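Local atomic coordinates of DUF4442 domain-containing protein (Pseudomonas aeruginosa, PDB entry 1YOC), a protein that is of unknown function but has a hotdog fold like that of PaaI-type thioesterases, and may therefore act on acyl thioesters as those relatives do. Residues V37-G42 / A74-D79; I58-A63 / K100-V105; W88-M93 / I140-S145; A107-S112 / V124-Y129. One frame throughout, in Å; residues are numbered along the deposited sequence.

Contact 1: V37-G42 / A74-D79; sequences VELRPG and AGTMTD
One of the two edge strands of the sheet within this chain, 35-40, is joined to the long helix 63-81 by Leu39 and, in the turn that follows, Gly42, which pack against Thr76 and Met77. The axes of strand 38-40 and helix 74-79 approach to 8.3 Å at 33°, without a hydrogen bond between them. Leu39 spreads both methyls over one threonine methyl: Thr76 CG2 is 3.5 Å from Leu39 CD1 and, unusually tight, 3.2 Å from Leu39 CD2, the side chains crossing at about a right angle. Thr76 offers its methyl because its hydroxyl turns back beside the backbone N (chi1 -59°), where OG1 bonds to Leu72 O.

This is the hotdog arrangement, a curved antiparallel sheet wrapped round a central helix. Just before Leu39, Val37 and Glu38 both face Glu45 in a classic beta bulge. At the turn after the strand Met77 reaches Gly42: it runs extended, then bends at its last torsion (chi3 66°), with SD 3.3 Å from Gly42 C. Gly42 has positive phi and psi near zero, where a CB would collide with Pro41 O; its N bonds to Ser81 OG on the same helix.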
loop_
_atom_site.group_PDB
_atom_site.type_symbol
_atom_site.label_atom_id
_atom_site.label_comp_id
_atom_site.label_asym_id
_atom_site.label_seq_id
_atom_site.Cartn_x
_atom_site.Cartn_y
_atom_site.Cartn_z
ATOM N N VAL B 37 -16.678 6.898 -8.219
ATOM C CA VAL B 37 -18.133 7.063 -8.075
ATOM C C VAL B 37 -18.340 8.578 -8.142
ATOM O O VAL B 37 -19.284 9.083 -8.784
ATOM C CB VAL B 37 -18.649 6.578 -6.700
ATOM C CG1 VAL B 37 -20.161 6.925 -6.539
ATOM C CG2 VAL B 37 -18.429 5.110 -6.577
ATOM N N GLU B 38 -17.464 9.318 -7.472
ATOM C CA GLU B 38 -17.568 10.774 -7.502
ATOM C C GLU B 38 -16.217 11.438 -7.342
ATOM O O GLU B 38 -15.356 10.947 -6.613
ATOM C CB GLU B 38 -18.489 11.295 -6.398
ATOM C CG GLU B 38 -18.846 12.759 -6.639
ATOM C CD GLU B 38 -19.853 13.327 -5.622
ATOM O OE1 GLU B 38 -20.555 12.530 -4.954
ATOM O OE2 GLU B 38 -19.939 14.571 -5.510
ATOM N N LEU B 39 -16.034 12.572 -8.006
ATOM C CA LEU B 39 -14.774 13.288 -7.881
ATOM C C LEU B 39 -15.047 14.769 -8.143
ATOM O O LEU B 39 -15.589 15.126 -9.185
ATOM C CB LEU B 39 -13.758 12.765 -8.908
ATOM C CG LEU B 39 -12.411 13.495 -8.924
ATOM C CD1 LEU B 39 -11.712 13.371 -7.568
ATOM C CD2 LEU B 39 -11.503 12.945 -10.023
ATOM N N ARG B 40 -14.704 15.617 -7.184
ATOM C CA ARG B 40 -14.877 17.047 -7.330
ATOM C C ARG B 40 -13.981 17.674 -6.266
ATOM O O ARG B 40 -13.438 16.980 -5.417
ATOM C CB ARG B 40 -16.345 17.438 -7.086
ATOM C CG ARG B 40 -16.861 17.114 -5.676
ATOM C CD ARG B 40 -18.388 17.389 -5.569
ATOM N NE ARG B 40 -18.980 16.646 -4.450
ATOM C CZ ARG B 40 -18.920 17.033 -3.186
ATOM N NH1 ARG B 40 -18.306 18.168 -2.879
ATOM N NH2 ARG B 40 -19.451 16.282 -2.226
ATOM N N PRO B 41 -13.772 18.995 -6.333
ATOM C CA PRO B 41 -12.936 19.642 -5.327
ATOM C C PRO B 41 -13.565 19.316 -3.959
ATOM O O PRO B 41 -14.788 19.411 -3.797
ATOM C CB PRO B 41 -13.063 21.139 -5.691
ATOM C CG PRO B 41 -13.266 21.083 -7.211
ATOM C CD PRO B 41 -14.279 19.961 -7.324
ATOM N N GLY B 42 -12.742 18.917 -2.993
ATOM C CA GLY B 42 -13.256 18.588 -1.671
ATOM C C GLY B 42 -13.884 17.211 -1.449
ATOM O O GLY B 42 -14.259 16.895 -0.311
ATOM N N ALA B 74 -7.409 10.029 -2.205
ATOM C CA ALA B 74 -6.817 11.198 -1.573
ATOM C C ALA B 74 -6.011 12.025 -2.520
ATOM O O ALA B 74 -6.113 13.254 -2.510
ATOM C CB ALA B 74 -5.948 10.790 -0.391
ATOM N N GLY B 75 -5.207 11.353 -3.336
ATOM C CA GLY B 75 -4.356 12.061 -4.251
ATOM C C GLY B 75 -5.145 12.772 -5.334
ATOM O O GLY B 75 -4.856 13.931 -5.648
ATOM N N THR B 76 -6.129 12.086 -5.912
ATOM C CA THR B 76 -6.925 12.718 -6.960
ATOM C C THR B 76 -7.724 13.900 -6.361
ATOM O O THR B 76 -7.795 14.994 -6.956
ATOM C CB THR B 76 -7.852 11.712 -7.624
ATOM O OG1 THR B 76 -7.055 10.648 -8.186
ATOM C CG2 THR B 76 -8.574 12.378 -8.835
ATOM N N MET B 77 -8.315 13.708 -5.189
ATOM C CA MET B 77 -9.030 14.850 -4.579
ATOM C C MET B 77 -8.063 16.050 -4.353
ATOM O O MET B 77 -8.424 17.198 -4.582
ATOM C CB MET B 77 -9.644 14.463 -3.227
ATOM C CG MET B 77 -10.328 15.658 -2.535
ATOM S SD MET B 77 -11.304 15.173 -1.100
ATOM C CE MET B 77 -9.949 14.612 -0.029
ATOM N N THR B 78 -6.861 15.790 -3.853
ATOM C CA THR B 78 -5.886 16.869 -3.610
ATOM C C THR B 78 -5.584 17.620 -4.906
ATOM O O THR B 78 -5.609 18.867 -4.934
ATOM C CB THR B 78 -4.602 16.293 -3.014
ATOM O OG1 THR B 78 -4.911 15.711 -1.736
ATOM C CG2 THR B 78 -3.510 17.396 -2.848
ATOM N N ASP B 79 -5.348 16.858 -5.969
ATOM C CA ASP B 79 -5.071 17.428 -7.298
ATOM C C ASP B 79 -6.243 18.301 -7.785
ATOM O O ASP B 79 -6.035 19.349 -8.424
ATOM C CB ASP B 79 -4.828 16.305 -8.311
ATOM C CG ASP B 79 -4.211 16.810 -9.614
ATOM O OD1 ASP B 79 -3.047 17.282 -9.550
ATOM O OD2 ASP B 79 -4.901 16.750 -10.679
#

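Contact 2: I58-A63 / K100-V105; sequences IGTVHA and KATGDV
Val61 points across at Ala101, whose methyl lies to one side of the approach, in an irregular loop-to-loop contact with Val61 CB 3.7 Å from Ala101 CB. The valine sits with CG1 anti to its backbone N (chi1 -176°), which brings CG2 beside that N and across to the other loop, 4.3 Å from Val105 CG2. Thr60, one residue earlier, also sends its methyl across, but toward Lys100 and Thr102: Thr60 CG2 lies 4.0 Å from Lys100 CB and 4.1 Å from Thr102 CG2.

Thr60 OG1 takes the place between its own N and carbonyl carbon (chi1 64°), turned from the methyl contacts toward a water. That water is 2.8 Å from Thr60 OG1, donates to Val61 O at 2.6 Å and accepts from Ala101 N at 2.8 Å; Asn56 ND2 also bonds the hydroxyl. One direct bond joins the loops, Val61 N to Ala101 O at 2.8 Å, straight at 179° and in the carbonyl plane. Next comes His62, at the N-cap of helix 63-81, its ring edge-to-face with Phe29 of the second subunit. Direct and water-mediated pairing of Val61 with Ala101 is consistent with a defined loop spacing without a strand ladder.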
loop_
_atom_site.group_PDB
_atom_site.type_symbol
_atom_site.label_atom_id
_atom_site.label_comp_id
_atom_site.label_asym_id
_atom_site.label_seq_id
_atom_site.Cartn_x
_atom_site.Cartn_y
_atom_site.Cartn_z
ATOM N N ILE B 58 -5.779 -14.935 3.751
ATOM C CA ILE B 58 -6.983 -15.457 4.374
ATOM C C ILE B 58 -8.191 -15.213 3.452
ATOM O O ILE B 58 -9.340 -15.294 3.876
ATOM C CB ILE B 58 -7.247 -14.883 5.779
ATOM C CG1 ILE B 58 -7.425 -13.355 5.737
ATOM C CG2 ILE B 58 -6.109 -15.274 6.680
ATOM C CD1 ILE B 58 -8.116 -12.854 6.977
ATOM N N GLY B 59 -7.898 -14.951 2.182
ATOM C CA GLY B 59 -8.925 -14.750 1.165
ATOM C C GLY B 59 -9.812 -13.529 1.322
ATOM O O GLY B 59 -10.959 -13.529 0.868
ATOM N N THR B 60 -9.307 -12.494 1.984
ATOM C CA THR B 60 -10.088 -11.268 2.091
ATOM C C THR B 60 -9.304 -10.212 1.298
ATOM O O THR B 60 -8.202 -10.474 0.809
ATOM C CB THR B 60 -10.359 -10.842 3.588
ATOM O OG1 THR B 60 -9.144 -10.530 4.251
ATOM C CG2 THR B 60 -11.035 -11.981 4.354
ATOM N N VAL B 61 -9.869 -9.032 1.151
ATOM C CA VAL B 61 -9.177 -8.006 0.360
ATOM C C VAL B 61 -7.905 -7.569 1.082
ATOM O O VAL B 61 -7.897 -7.254 2.284
ATOM C CB VAL B 61 -10.083 -6.799 0.069
ATOM C CG1 VAL B 61 -9.303 -5.796 -0.861
ATOM C CG2 VAL B 61 -11.362 -7.276 -0.695
ATOM N N HIS B 62 -6.822 -7.547 0.322
ATOM C CA HIS B 62 -5.511 -7.250 0.876
ATOM C C HIS B 62 -5.395 -5.847 1.430
ATOM O O HIS B 62 -5.854 -4.890 0.813
ATOM C CB HIS B 62 -4.479 -7.469 -0.225
ATOM C CG HIS B 62 -3.080 -7.555 0.267
ATOM N ND1 HIS B 62 -2.341 -8.723 0.223
ATOM C CD2 HIS B 62 -2.230 -6.578 0.657
ATOM C CE1 HIS B 62 -1.084 -8.455 0.534
ATOM N NE2 HIS B 62 -0.990 -7.158 0.799
ATOM N N ALA B 63 -4.780 -5.770 2.603
ATOM C CA ALA B 63 -4.555 -4.487 3.288
ATOM C C ALA B 63 -3.958 -3.429 2.349
ATOM O O ALA B 63 -4.344 -2.231 2.407
ATOM C CB ALA B 63 -3.576 -4.699 4.486
ATOM N N LYS B 100 -11.888 -7.341 8.586
ATOM C CA LYS B 100 -11.544 -7.997 7.321
ATOM C C LYS B 100 -12.466 -7.432 6.250
ATOM O O LYS B 100 -13.637 -7.172 6.500
ATOM C CB LYS B 100 -11.747 -9.520 7.407
ATOM C CG LYS B 100 -10.940 -10.178 8.542
ATOM C CD LYS B 100 -9.616 -9.428 8.793
ATOM C CE LYS B 100 -8.769 -10.100 9.874
ATOM N NZ LYS B 100 -8.333 -11.429 9.399
ATOM N N ALA B 101 -11.949 -7.286 5.034
ATOM C CA ALA B 101 -12.724 -6.722 3.921
ATOM C C ALA B 101 -13.143 -7.905 3.067
ATOM O O ALA B 101 -12.345 -8.469 2.294
ATOM C CB ALA B 101 -11.863 -5.761 3.132
ATOM N N THR B 102 -14.400 -8.283 3.222
ATOM C CA THR B 102 -14.894 -9.498 2.549
ATOM C C THR B 102 -15.741 -9.339 1.298
ATOM O O THR B 102 -16.474 -10.262 0.907
ATOM C CB THR B 102 -15.693 -10.309 3.573
ATOM O OG1 THR B 102 -16.879 -9.583 3.897
ATOM C CG2 THR B 102 -14.849 -10.530 4.849
ATOM N N GLY B 103 -15.663 -8.180 0.662
ATOM C CA GLY B 103 -16.442 -7.965 -0.552
ATOM C C GLY B 103 -15.953 -6.716 -1.263
ATOM O O GLY B 103 -14.860 -6.230 -0.941
ATOM N N ASP B 104 -16.723 -6.217 -2.229
ATOM C CA ASP B 104 -16.333 -5.016 -2.961
ATOM C C ASP B 104 -16.179 -3.848 -2.005
ATOM O O ASP B 104 -16.952 -3.692 -1.074
ATOM C CB ASP B 104 -17.355 -4.661 -4.054
ATOM C CG ASP B 104 -17.546 -5.794 -5.073
ATOM O OD1 ASP B 104 -16.629 -6.629 -5.311
ATOM O OD2 ASP B 104 -18.643 -5.845 -5.651
ATOM N N VAL B 105 -15.166 -3.045 -2.277
ATOM C CA VAL B 105 -14.796 -1.905 -1.449
ATOM C C VAL B 105 -15.185 -0.535 -1.996
ATOM O O VAL B 105 -15.160 -0.308 -3.213
ATOM C CB VAL B 105 -13.240 -1.927 -1.242
ATOM C CG1 VAL B 105 -12.826 -0.829 -0.295
ATOM C CG2 VAL B 105 -12.824 -3.285 -0.633
HETATM O O HOH W 1 -9.214 -7.755 4.466
#

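Contact 3: W88-M93 / I140-S145; sequences WIPRGM and ITMYVS
Strands 88-93 and 140-145 run antiparallel, their axes 4.4 Å apart at the closest and 141° between N-to-C directions. Ile89 and Tyr143 form a hydrogen-bonded pair, with Tyr143 N to Ile89 O at 2.7 Å and Ile89 N to Tyr143 O at 3.0 Å. Pro90, which has no N-H to give, falls in a non-hydrogen-bonded pair with Met142. The register then slips by one: Arg91 N reaches Thr141 O at 2.8 Å, nearly straight at 177°, Gly92 N adds a weak bond to the same oxygen, and Thr141 N returns to Gly92 O at 2.9 Å. Two residues facing Thr141 make this a classic beta bulge.

On the side of Trp88, Pro90 and Met93, the thioether of Met142 lies alongside the indole in a Met-aromatic contact, SD 3.9 Å from Trp88 CE3 and oblique to the ring. Met142 has CG anti to the carbonyl carbon (chi1 -57°) and bends again at chi2, which also carries SD to 3.7 Å from Pro90 CG. Met93 and Ile140 run side by side, CG to CG1 at 3.8 Å. On the other face, Tyr143 CB packs against Arg91 CG and Ile89 CG2.

Trp88, Ile140 and Met142 rest on helix 63-81, while strand 120-130 flanks 140-145. Through Gly92 and Met93 the sheet continues antiparallel into the second subunit, whose Tyr97 O accepts from Arg91 NH1.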
loop_
_atom_site.group_PDB
_atom_site.type_symbol
_atom_site.label_atom_id
_atom_site.label_comp_id
_atom_site.label_asym_id
_atom_site.label_seq_id
_atom_site.Cartn_x
_atom_site.Cartn_y
_atom_site.Cartn_z
ATOM N N TRP B 88 1.465 19.406 -5.119
ATOM C CA TRP B 88 1.340 18.533 -3.952
ATOM C C TRP B 88 2.179 17.280 -4.123
ATOM O O TRP B 88 2.418 16.804 -5.247
ATOM C CB TRP B 88 -0.130 18.093 -3.763
ATOM C CG TRP B 88 -0.705 17.355 -4.971
ATOM C CD1 TRP B 88 -1.177 17.920 -6.159
ATOM C CD2 TRP B 88 -0.848 15.942 -5.140
ATOM N NE1 TRP B 88 -1.582 16.953 -7.021
ATOM C CE2 TRP B 88 -1.403 15.724 -6.437
ATOM C CE3 TRP B 88 -0.575 14.830 -4.325
ATOM C CZ2 TRP B 88 -1.678 14.438 -6.936
ATOM C CZ3 TRP B 88 -0.857 13.544 -4.825
ATOM C CH2 TRP B 88 -1.394 13.360 -6.107
ATOM N N ILE B 89 2.600 16.738 -2.983
ATOM C CA ILE B 89 3.362 15.502 -2.972
ATOM C C ILE B 89 3.035 14.769 -1.659
ATOM O O ILE B 89 3.048 15.380 -0.593
ATOM C CB ILE B 89 4.925 15.789 -3.096
ATOM C CG1 ILE B 89 5.694 14.486 -3.167
ATOM C CG2 ILE B 89 5.456 16.506 -1.902
ATOM C CD1 ILE B 89 5.035 13.519 -4.124
ATOM N N PRO B 90 2.673 13.478 -1.746
ATOM C CA PRO B 90 2.370 12.734 -0.517
ATOM C C PRO B 90 3.685 12.553 0.221
ATOM O O PRO B 90 4.712 12.231 -0.403
ATOM C CB PRO B 90 1.875 11.381 -1.018
ATOM C CG PRO B 90 1.342 11.667 -2.382
ATOM C CD PRO B 90 2.349 12.672 -2.939
ATOM N N ARG B 91 3.663 12.751 1.532
ATOM C CA ARG B 91 4.886 12.581 2.338
ATOM C C ARG B 91 4.724 11.556 3.431
ATOM O O ARG B 91 5.708 11.085 3.974
ATOM C CB ARG B 91 5.308 13.921 2.962
ATOM C CG ARG B 91 5.938 14.851 1.973
ATOM C CD ARG B 91 7.329 14.303 1.603
ATOM N NE ARG B 91 8.002 15.188 0.664
ATOM C CZ ARG B 91 8.863 14.788 -0.279
ATOM N NH1 ARG B 91 9.179 13.500 -0.420
ATOM N NH2 ARG B 91 9.387 15.681 -1.115
ATOM N N GLY B 92 3.490 11.216 3.781
ATOM C CA GLY B 92 3.317 10.203 4.790
ATOM C C GLY B 92 1.909 9.641 4.760
ATOM O O GLY B 92 1.003 10.211 4.142
ATOM N N MET B 93 1.730 8.504 5.409
ATOM C CA MET B 93 0.393 7.908 5.484
ATOM C C MET B 93 0.320 7.022 6.715
ATOM O O MET B 93 1.287 6.321 7.041
ATOM C CB MET B 93 0.070 7.052 4.243
ATOM C CG MET B 93 -1.245 6.241 4.427
ATOM S SD MET B 93 -1.676 5.255 2.959
ATOM C CE MET B 93 -0.365 4.015 2.996
ATOM N N ILE B 140 -3.576 10.541 4.827
ATOM C CA ILE B 140 -2.439 10.728 3.946
ATOM C C ILE B 140 -2.067 12.218 4.019
ATOM O O ILE B 140 -2.880 13.092 3.750
ATOM C CB ILE B 140 -2.802 10.328 2.517
ATOM C CG1 ILE B 140 -3.155 8.831 2.483
ATOM C CG2 ILE B 140 -1.603 10.645 1.573
ATOM C CD1 ILE B 140 -3.780 8.348 1.133
ATOM N N THR B 141 -0.822 12.465 4.408
ATOM C CA THR B 141 -0.308 13.810 4.550
ATOM C C THR B 141 0.316 14.239 3.241
ATOM O O THR B 141 1.250 13.601 2.744
ATOM C CB THR B 141 0.740 13.873 5.671
ATOM O OG1 THR B 141 0.098 13.498 6.905
ATOM C CG2 THR B 141 1.292 15.294 5.808
ATOM N N MET B 142 -0.264 15.288 2.676
ATOM C CA MET B 142 0.179 15.873 1.426
ATOM C C MET B 142 0.968 17.136 1.737
ATOM O O MET B 142 0.502 17.986 2.519
ATOM C CB MET B 142 -1.030 16.291 0.582
ATOM C CG MET B 142 -2.000 15.172 0.293
ATOM S SD MET B 142 -1.177 13.803 -0.608
ATOM C CE MET B 142 -2.606 12.819 -1.068
ATOM N N TYR B 143 2.173 17.265 1.168
ATOM C CA TYR B 143 2.924 18.511 1.378
ATOM C C TYR B 143 2.580 19.401 0.167
ATOM O O TYR B 143 2.835 19.026 -0.987
ATOM C CB TYR B 143 4.428 18.308 1.406
ATOM C CG TYR B 143 5.117 19.634 1.679
ATOM C CD1 TYR B 143 5.048 20.210 2.939
ATOM C CD2 TYR B 143 5.808 20.325 0.672
ATOM C CE1 TYR B 143 5.672 21.458 3.205
ATOM C CE2 TYR B 143 6.419 21.574 0.929
ATOM C CZ TYR B 143 6.347 22.120 2.207
ATOM O OH TYR B 143 7.015 23.312 2.558
ATOM N N VAL B 144 1.989 20.562 0.440
ATOM C CA VAL B 144 1.523 21.438 -0.623
ATOM C C VAL B 144 2.366 22.686 -0.612
ATOM O O VAL B 144 2.606 23.268 0.435
ATOM C CB VAL B 144 0.025 21.821 -0.401
ATOM C CG1 VAL B 144 -0.445 22.825 -1.483
ATOM C CG2 VAL B 144 -0.840 20.559 -0.416
ATOM N N SER B 145 2.820 23.084 -1.788
ATOM C CA SER B 145 3.647 24.279 -1.886
ATOM C C SER B 145 3.307 25.126 -3.125
ATOM O O SER B 145 2.875 24.593 -4.151
ATOM C CB SER B 145 5.110 23.861 -1.939
ATOM O OG SER B 145 5.356 23.092 -3.108
#

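Contact 4: A107-S112 / V124-Y129; sequences AVADGS and VPVVAY
Val108 and Val127 form a hydrogen-bonded pair in the antiparallel hairpin of strands 105-110 and 120-130. Val108 N gives to Val127 O at 2.9 Å and 170°, and Val127 N returns to Val108 O at 3.0 Å. Weaker CA-H...O contacts run beside these bonds; in one, Val126 CA approaches Val108 O at 3.2 Å, and in another Ala109 CA faces Pro125 O.

Where a further direct rung might be expected, Pro125 has no N-H and a water intervenes. It donates to Val108 O at 3.0 Å, accepts from Asp110 N at 2.9 Å and gives a weak bond to Pro125 O. Next to it Pro125 CG packs on Asp110 O, and Asp110 OD1 accepts from Ser112 N, an Asx turn that opens the loop after the strand.

The apolar contacts fall on two faces. On the helix side Val126 spreads its methyls like a fork, CG1 anti to the backbone N (chi1 -179°) and 4.1 Å from Ala107 CB, CG2 beside that N and 4.0 Å from Ala109 CB. Ala109 and Val124 continue this layer onto Met77 of helix 63-81. On the opposite face Val108 CG2 meets Tyr129 CE2 at 4.1 Å, oblique to the ring, while Arg106 makes a cation-pi contact with that ring.

The helix-facing layer of Ala107, Ala109, Val124 and Val126 is thus wholly apolar, and the water supplies a partner for Asp110 N and a second donor for Val108 O where the two strands begin to part.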
loop_
_atom_site.group_PDB
_atom_site.type_symbol
_atom_site.label_atom_id
_atom_site.label_comp_id
_atom_site.label_asym_id
_atom_site.label_seq_id
_atom_site.Cartn_x
_atom_site.Cartn_y
_atom_site.Cartn_z
ATOM N N ALA B 107 -14.231 3.505 -1.074
ATOM C CA ALA B 107 -13.368 4.335 -0.249
ATOM C C ALA B 107 -13.798 5.773 -0.412
ATOM O O ALA B 107 -13.972 6.251 -1.529
ATOM C CB ALA B 107 -11.880 4.142 -0.678
ATOM N N VAL B 108 -13.943 6.474 0.711
ATOM C CA VAL B 108 -14.400 7.846 0.693
ATOM C C VAL B 108 -13.367 8.784 1.281
ATOM O O VAL B 108 -12.863 8.556 2.389
ATOM C CB VAL B 108 -15.723 7.969 1.516
ATOM C CG1 VAL B 108 -16.157 9.440 1.584
ATOM C CG2 VAL B 108 -16.836 7.061 0.908
ATOM N N ALA B 109 -13.044 9.846 0.537
ATOM C CA ALA B 109 -12.090 10.845 1.004
ATOM C C ALA B 109 -12.904 12.131 1.136
ATOM O O ALA B 109 -13.261 12.776 0.138
ATOM C CB ALA B 109 -10.891 11.015 -0.055
ATOM N N ASP B 110 -13.232 12.483 2.378
ATOM C CA ASP B 110 -14.043 13.690 2.658
ATOM C C ASP B 110 -13.112 14.874 2.881
ATOM O O ASP B 110 -12.470 14.952 3.930
ATOM C CB ASP B 110 -14.862 13.395 3.931
ATOM C CG ASP B 110 -15.692 14.586 4.411
ATOM O OD1 ASP B 110 -15.594 15.682 3.827
ATOM O OD2 ASP B 110 -16.460 14.381 5.374
ATOM N N GLY B 111 -13.032 15.790 1.909
ATOM C CA GLY B 111 -12.146 16.943 2.023
ATOM C C GLY B 111 -12.875 18.221 2.424
ATOM O O GLY B 111 -12.326 19.304 2.265
ATOM N N SER B 112 -14.103 18.096 2.941
ATOM C CA SER B 112 -14.882 19.278 3.308
ATOM C C SER B 112 -14.303 20.149 4.427
ATOM O O SER B 112 -14.639 21.332 4.498
ATOM C CB SER B 112 -16.343 18.889 3.677
ATOM O OG SER B 112 -16.382 18.162 4.887
ATOM N N VAL B 124 -5.227 14.368 4.617
ATOM C CA VAL B 124 -6.453 13.913 3.975
ATOM C C VAL B 124 -6.968 12.590 4.562
ATOM O O VAL B 124 -6.263 11.570 4.585
ATOM C CB VAL B 124 -6.209 13.714 2.489
ATOM C CG1 VAL B 124 -7.502 13.278 1.817
ATOM C CG2 VAL B 124 -5.622 14.999 1.894
ATOM N N PRO B 125 -8.223 12.579 5.033
ATOM C CA PRO B 125 -8.787 11.352 5.610
ATOM C C PRO B 125 -9.483 10.474 4.574
ATOM O O PRO B 125 -10.064 10.961 3.591
ATOM C CB PRO B 125 -9.807 11.891 6.636
ATOM C CG PRO B 125 -10.390 13.079 5.879
ATOM C CD PRO B 125 -9.115 13.736 5.231
ATOM N N VAL B 126 -9.423 9.172 4.804
ATOM C CA VAL B 126 -10.101 8.224 3.929
ATOM C C VAL B 126 -10.670 7.104 4.804
ATOM O O VAL B 126 -10.013 6.630 5.743
ATOM C CB VAL B 126 -9.130 7.535 2.916
ATOM C CG1 VAL B 126 -9.916 6.571 2.028
ATOM C CG2 VAL B 126 -8.414 8.595 2.015
ATOM N N VAL B 127 -11.897 6.693 4.515
ATOM C CA VAL B 127 -12.464 5.541 5.206
ATOM C C VAL B 127 -12.912 4.564 4.109
ATOM O O VAL B 127 -13.499 4.976 3.105
ATOM C CB VAL B 127 -13.652 5.932 6.106
ATOM C CG1 VAL B 127 -14.219 4.687 6.801
ATOM C CG2 VAL B 127 -13.145 6.910 7.195
ATOM N N ALA B 128 -12.580 3.281 4.268
ATOM C CA ALA B 128 -13.014 2.302 3.281
ATOM C C ALA B 128 -14.063 1.425 3.953
ATOM O O ALA B 128 -13.952 1.099 5.138
ATOM C CB ALA B 128 -11.827 1.431 2.746
ATOM N N TYR B 129 -15.051 1.072 3.141
ATOM C CA TYR B 129 -16.202 0.274 3.541
ATOM C C TYR B 129 -16.419 -0.956 2.670
ATOM O O TYR B 129 -16.068 -0.969 1.468
ATOM C CB TYR B 129 -17.489 1.097 3.370
ATOM C CG TYR B 129 -17.549 2.398 4.105
ATOM C CD1 TYR B 129 -18.164 2.483 5.362
ATOM C CD2 TYR B 129 -16.968 3.560 3.564
ATOM C CE1 TYR B 129 -18.201 3.682 6.076
ATOM C CE2 TYR B 129 -16.996 4.778 4.276
ATOM C CZ TYR B 129 -17.617 4.827 5.531
ATOM O OH TYR B 129 -17.680 6.027 6.246
HETATM O O HOH W 2 -12.964 10.614 4.532
#

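How the contacts relate
Contacts 1, 3 and 4 meet round helix 63-81 and the sheet that wraps it. Contact 1 touches contact 4 through Met77, whose CE is 3.3 Å from Val124 CG1, and through a probable hydrogen bond from Gly111 N to Gly42 O at 2.8 Å. It touches contact 3 where Asp79 OD1 probably bonds Trp88 NE1 at 2.9 Å. Contacts 3 and 4 lie on adjacent strands, 133-146 and 120-130, with a probable hydrogen bond from Val124 N to Ile140 O at 2.8 Å. Contact 2 is the remotest from contact 1, about 24 Å between centres, and touches contact 4 through Val105 packing on Ala128. Contacts 2 and 3 both reach the second subunit, though their centres are about 27 Å apart.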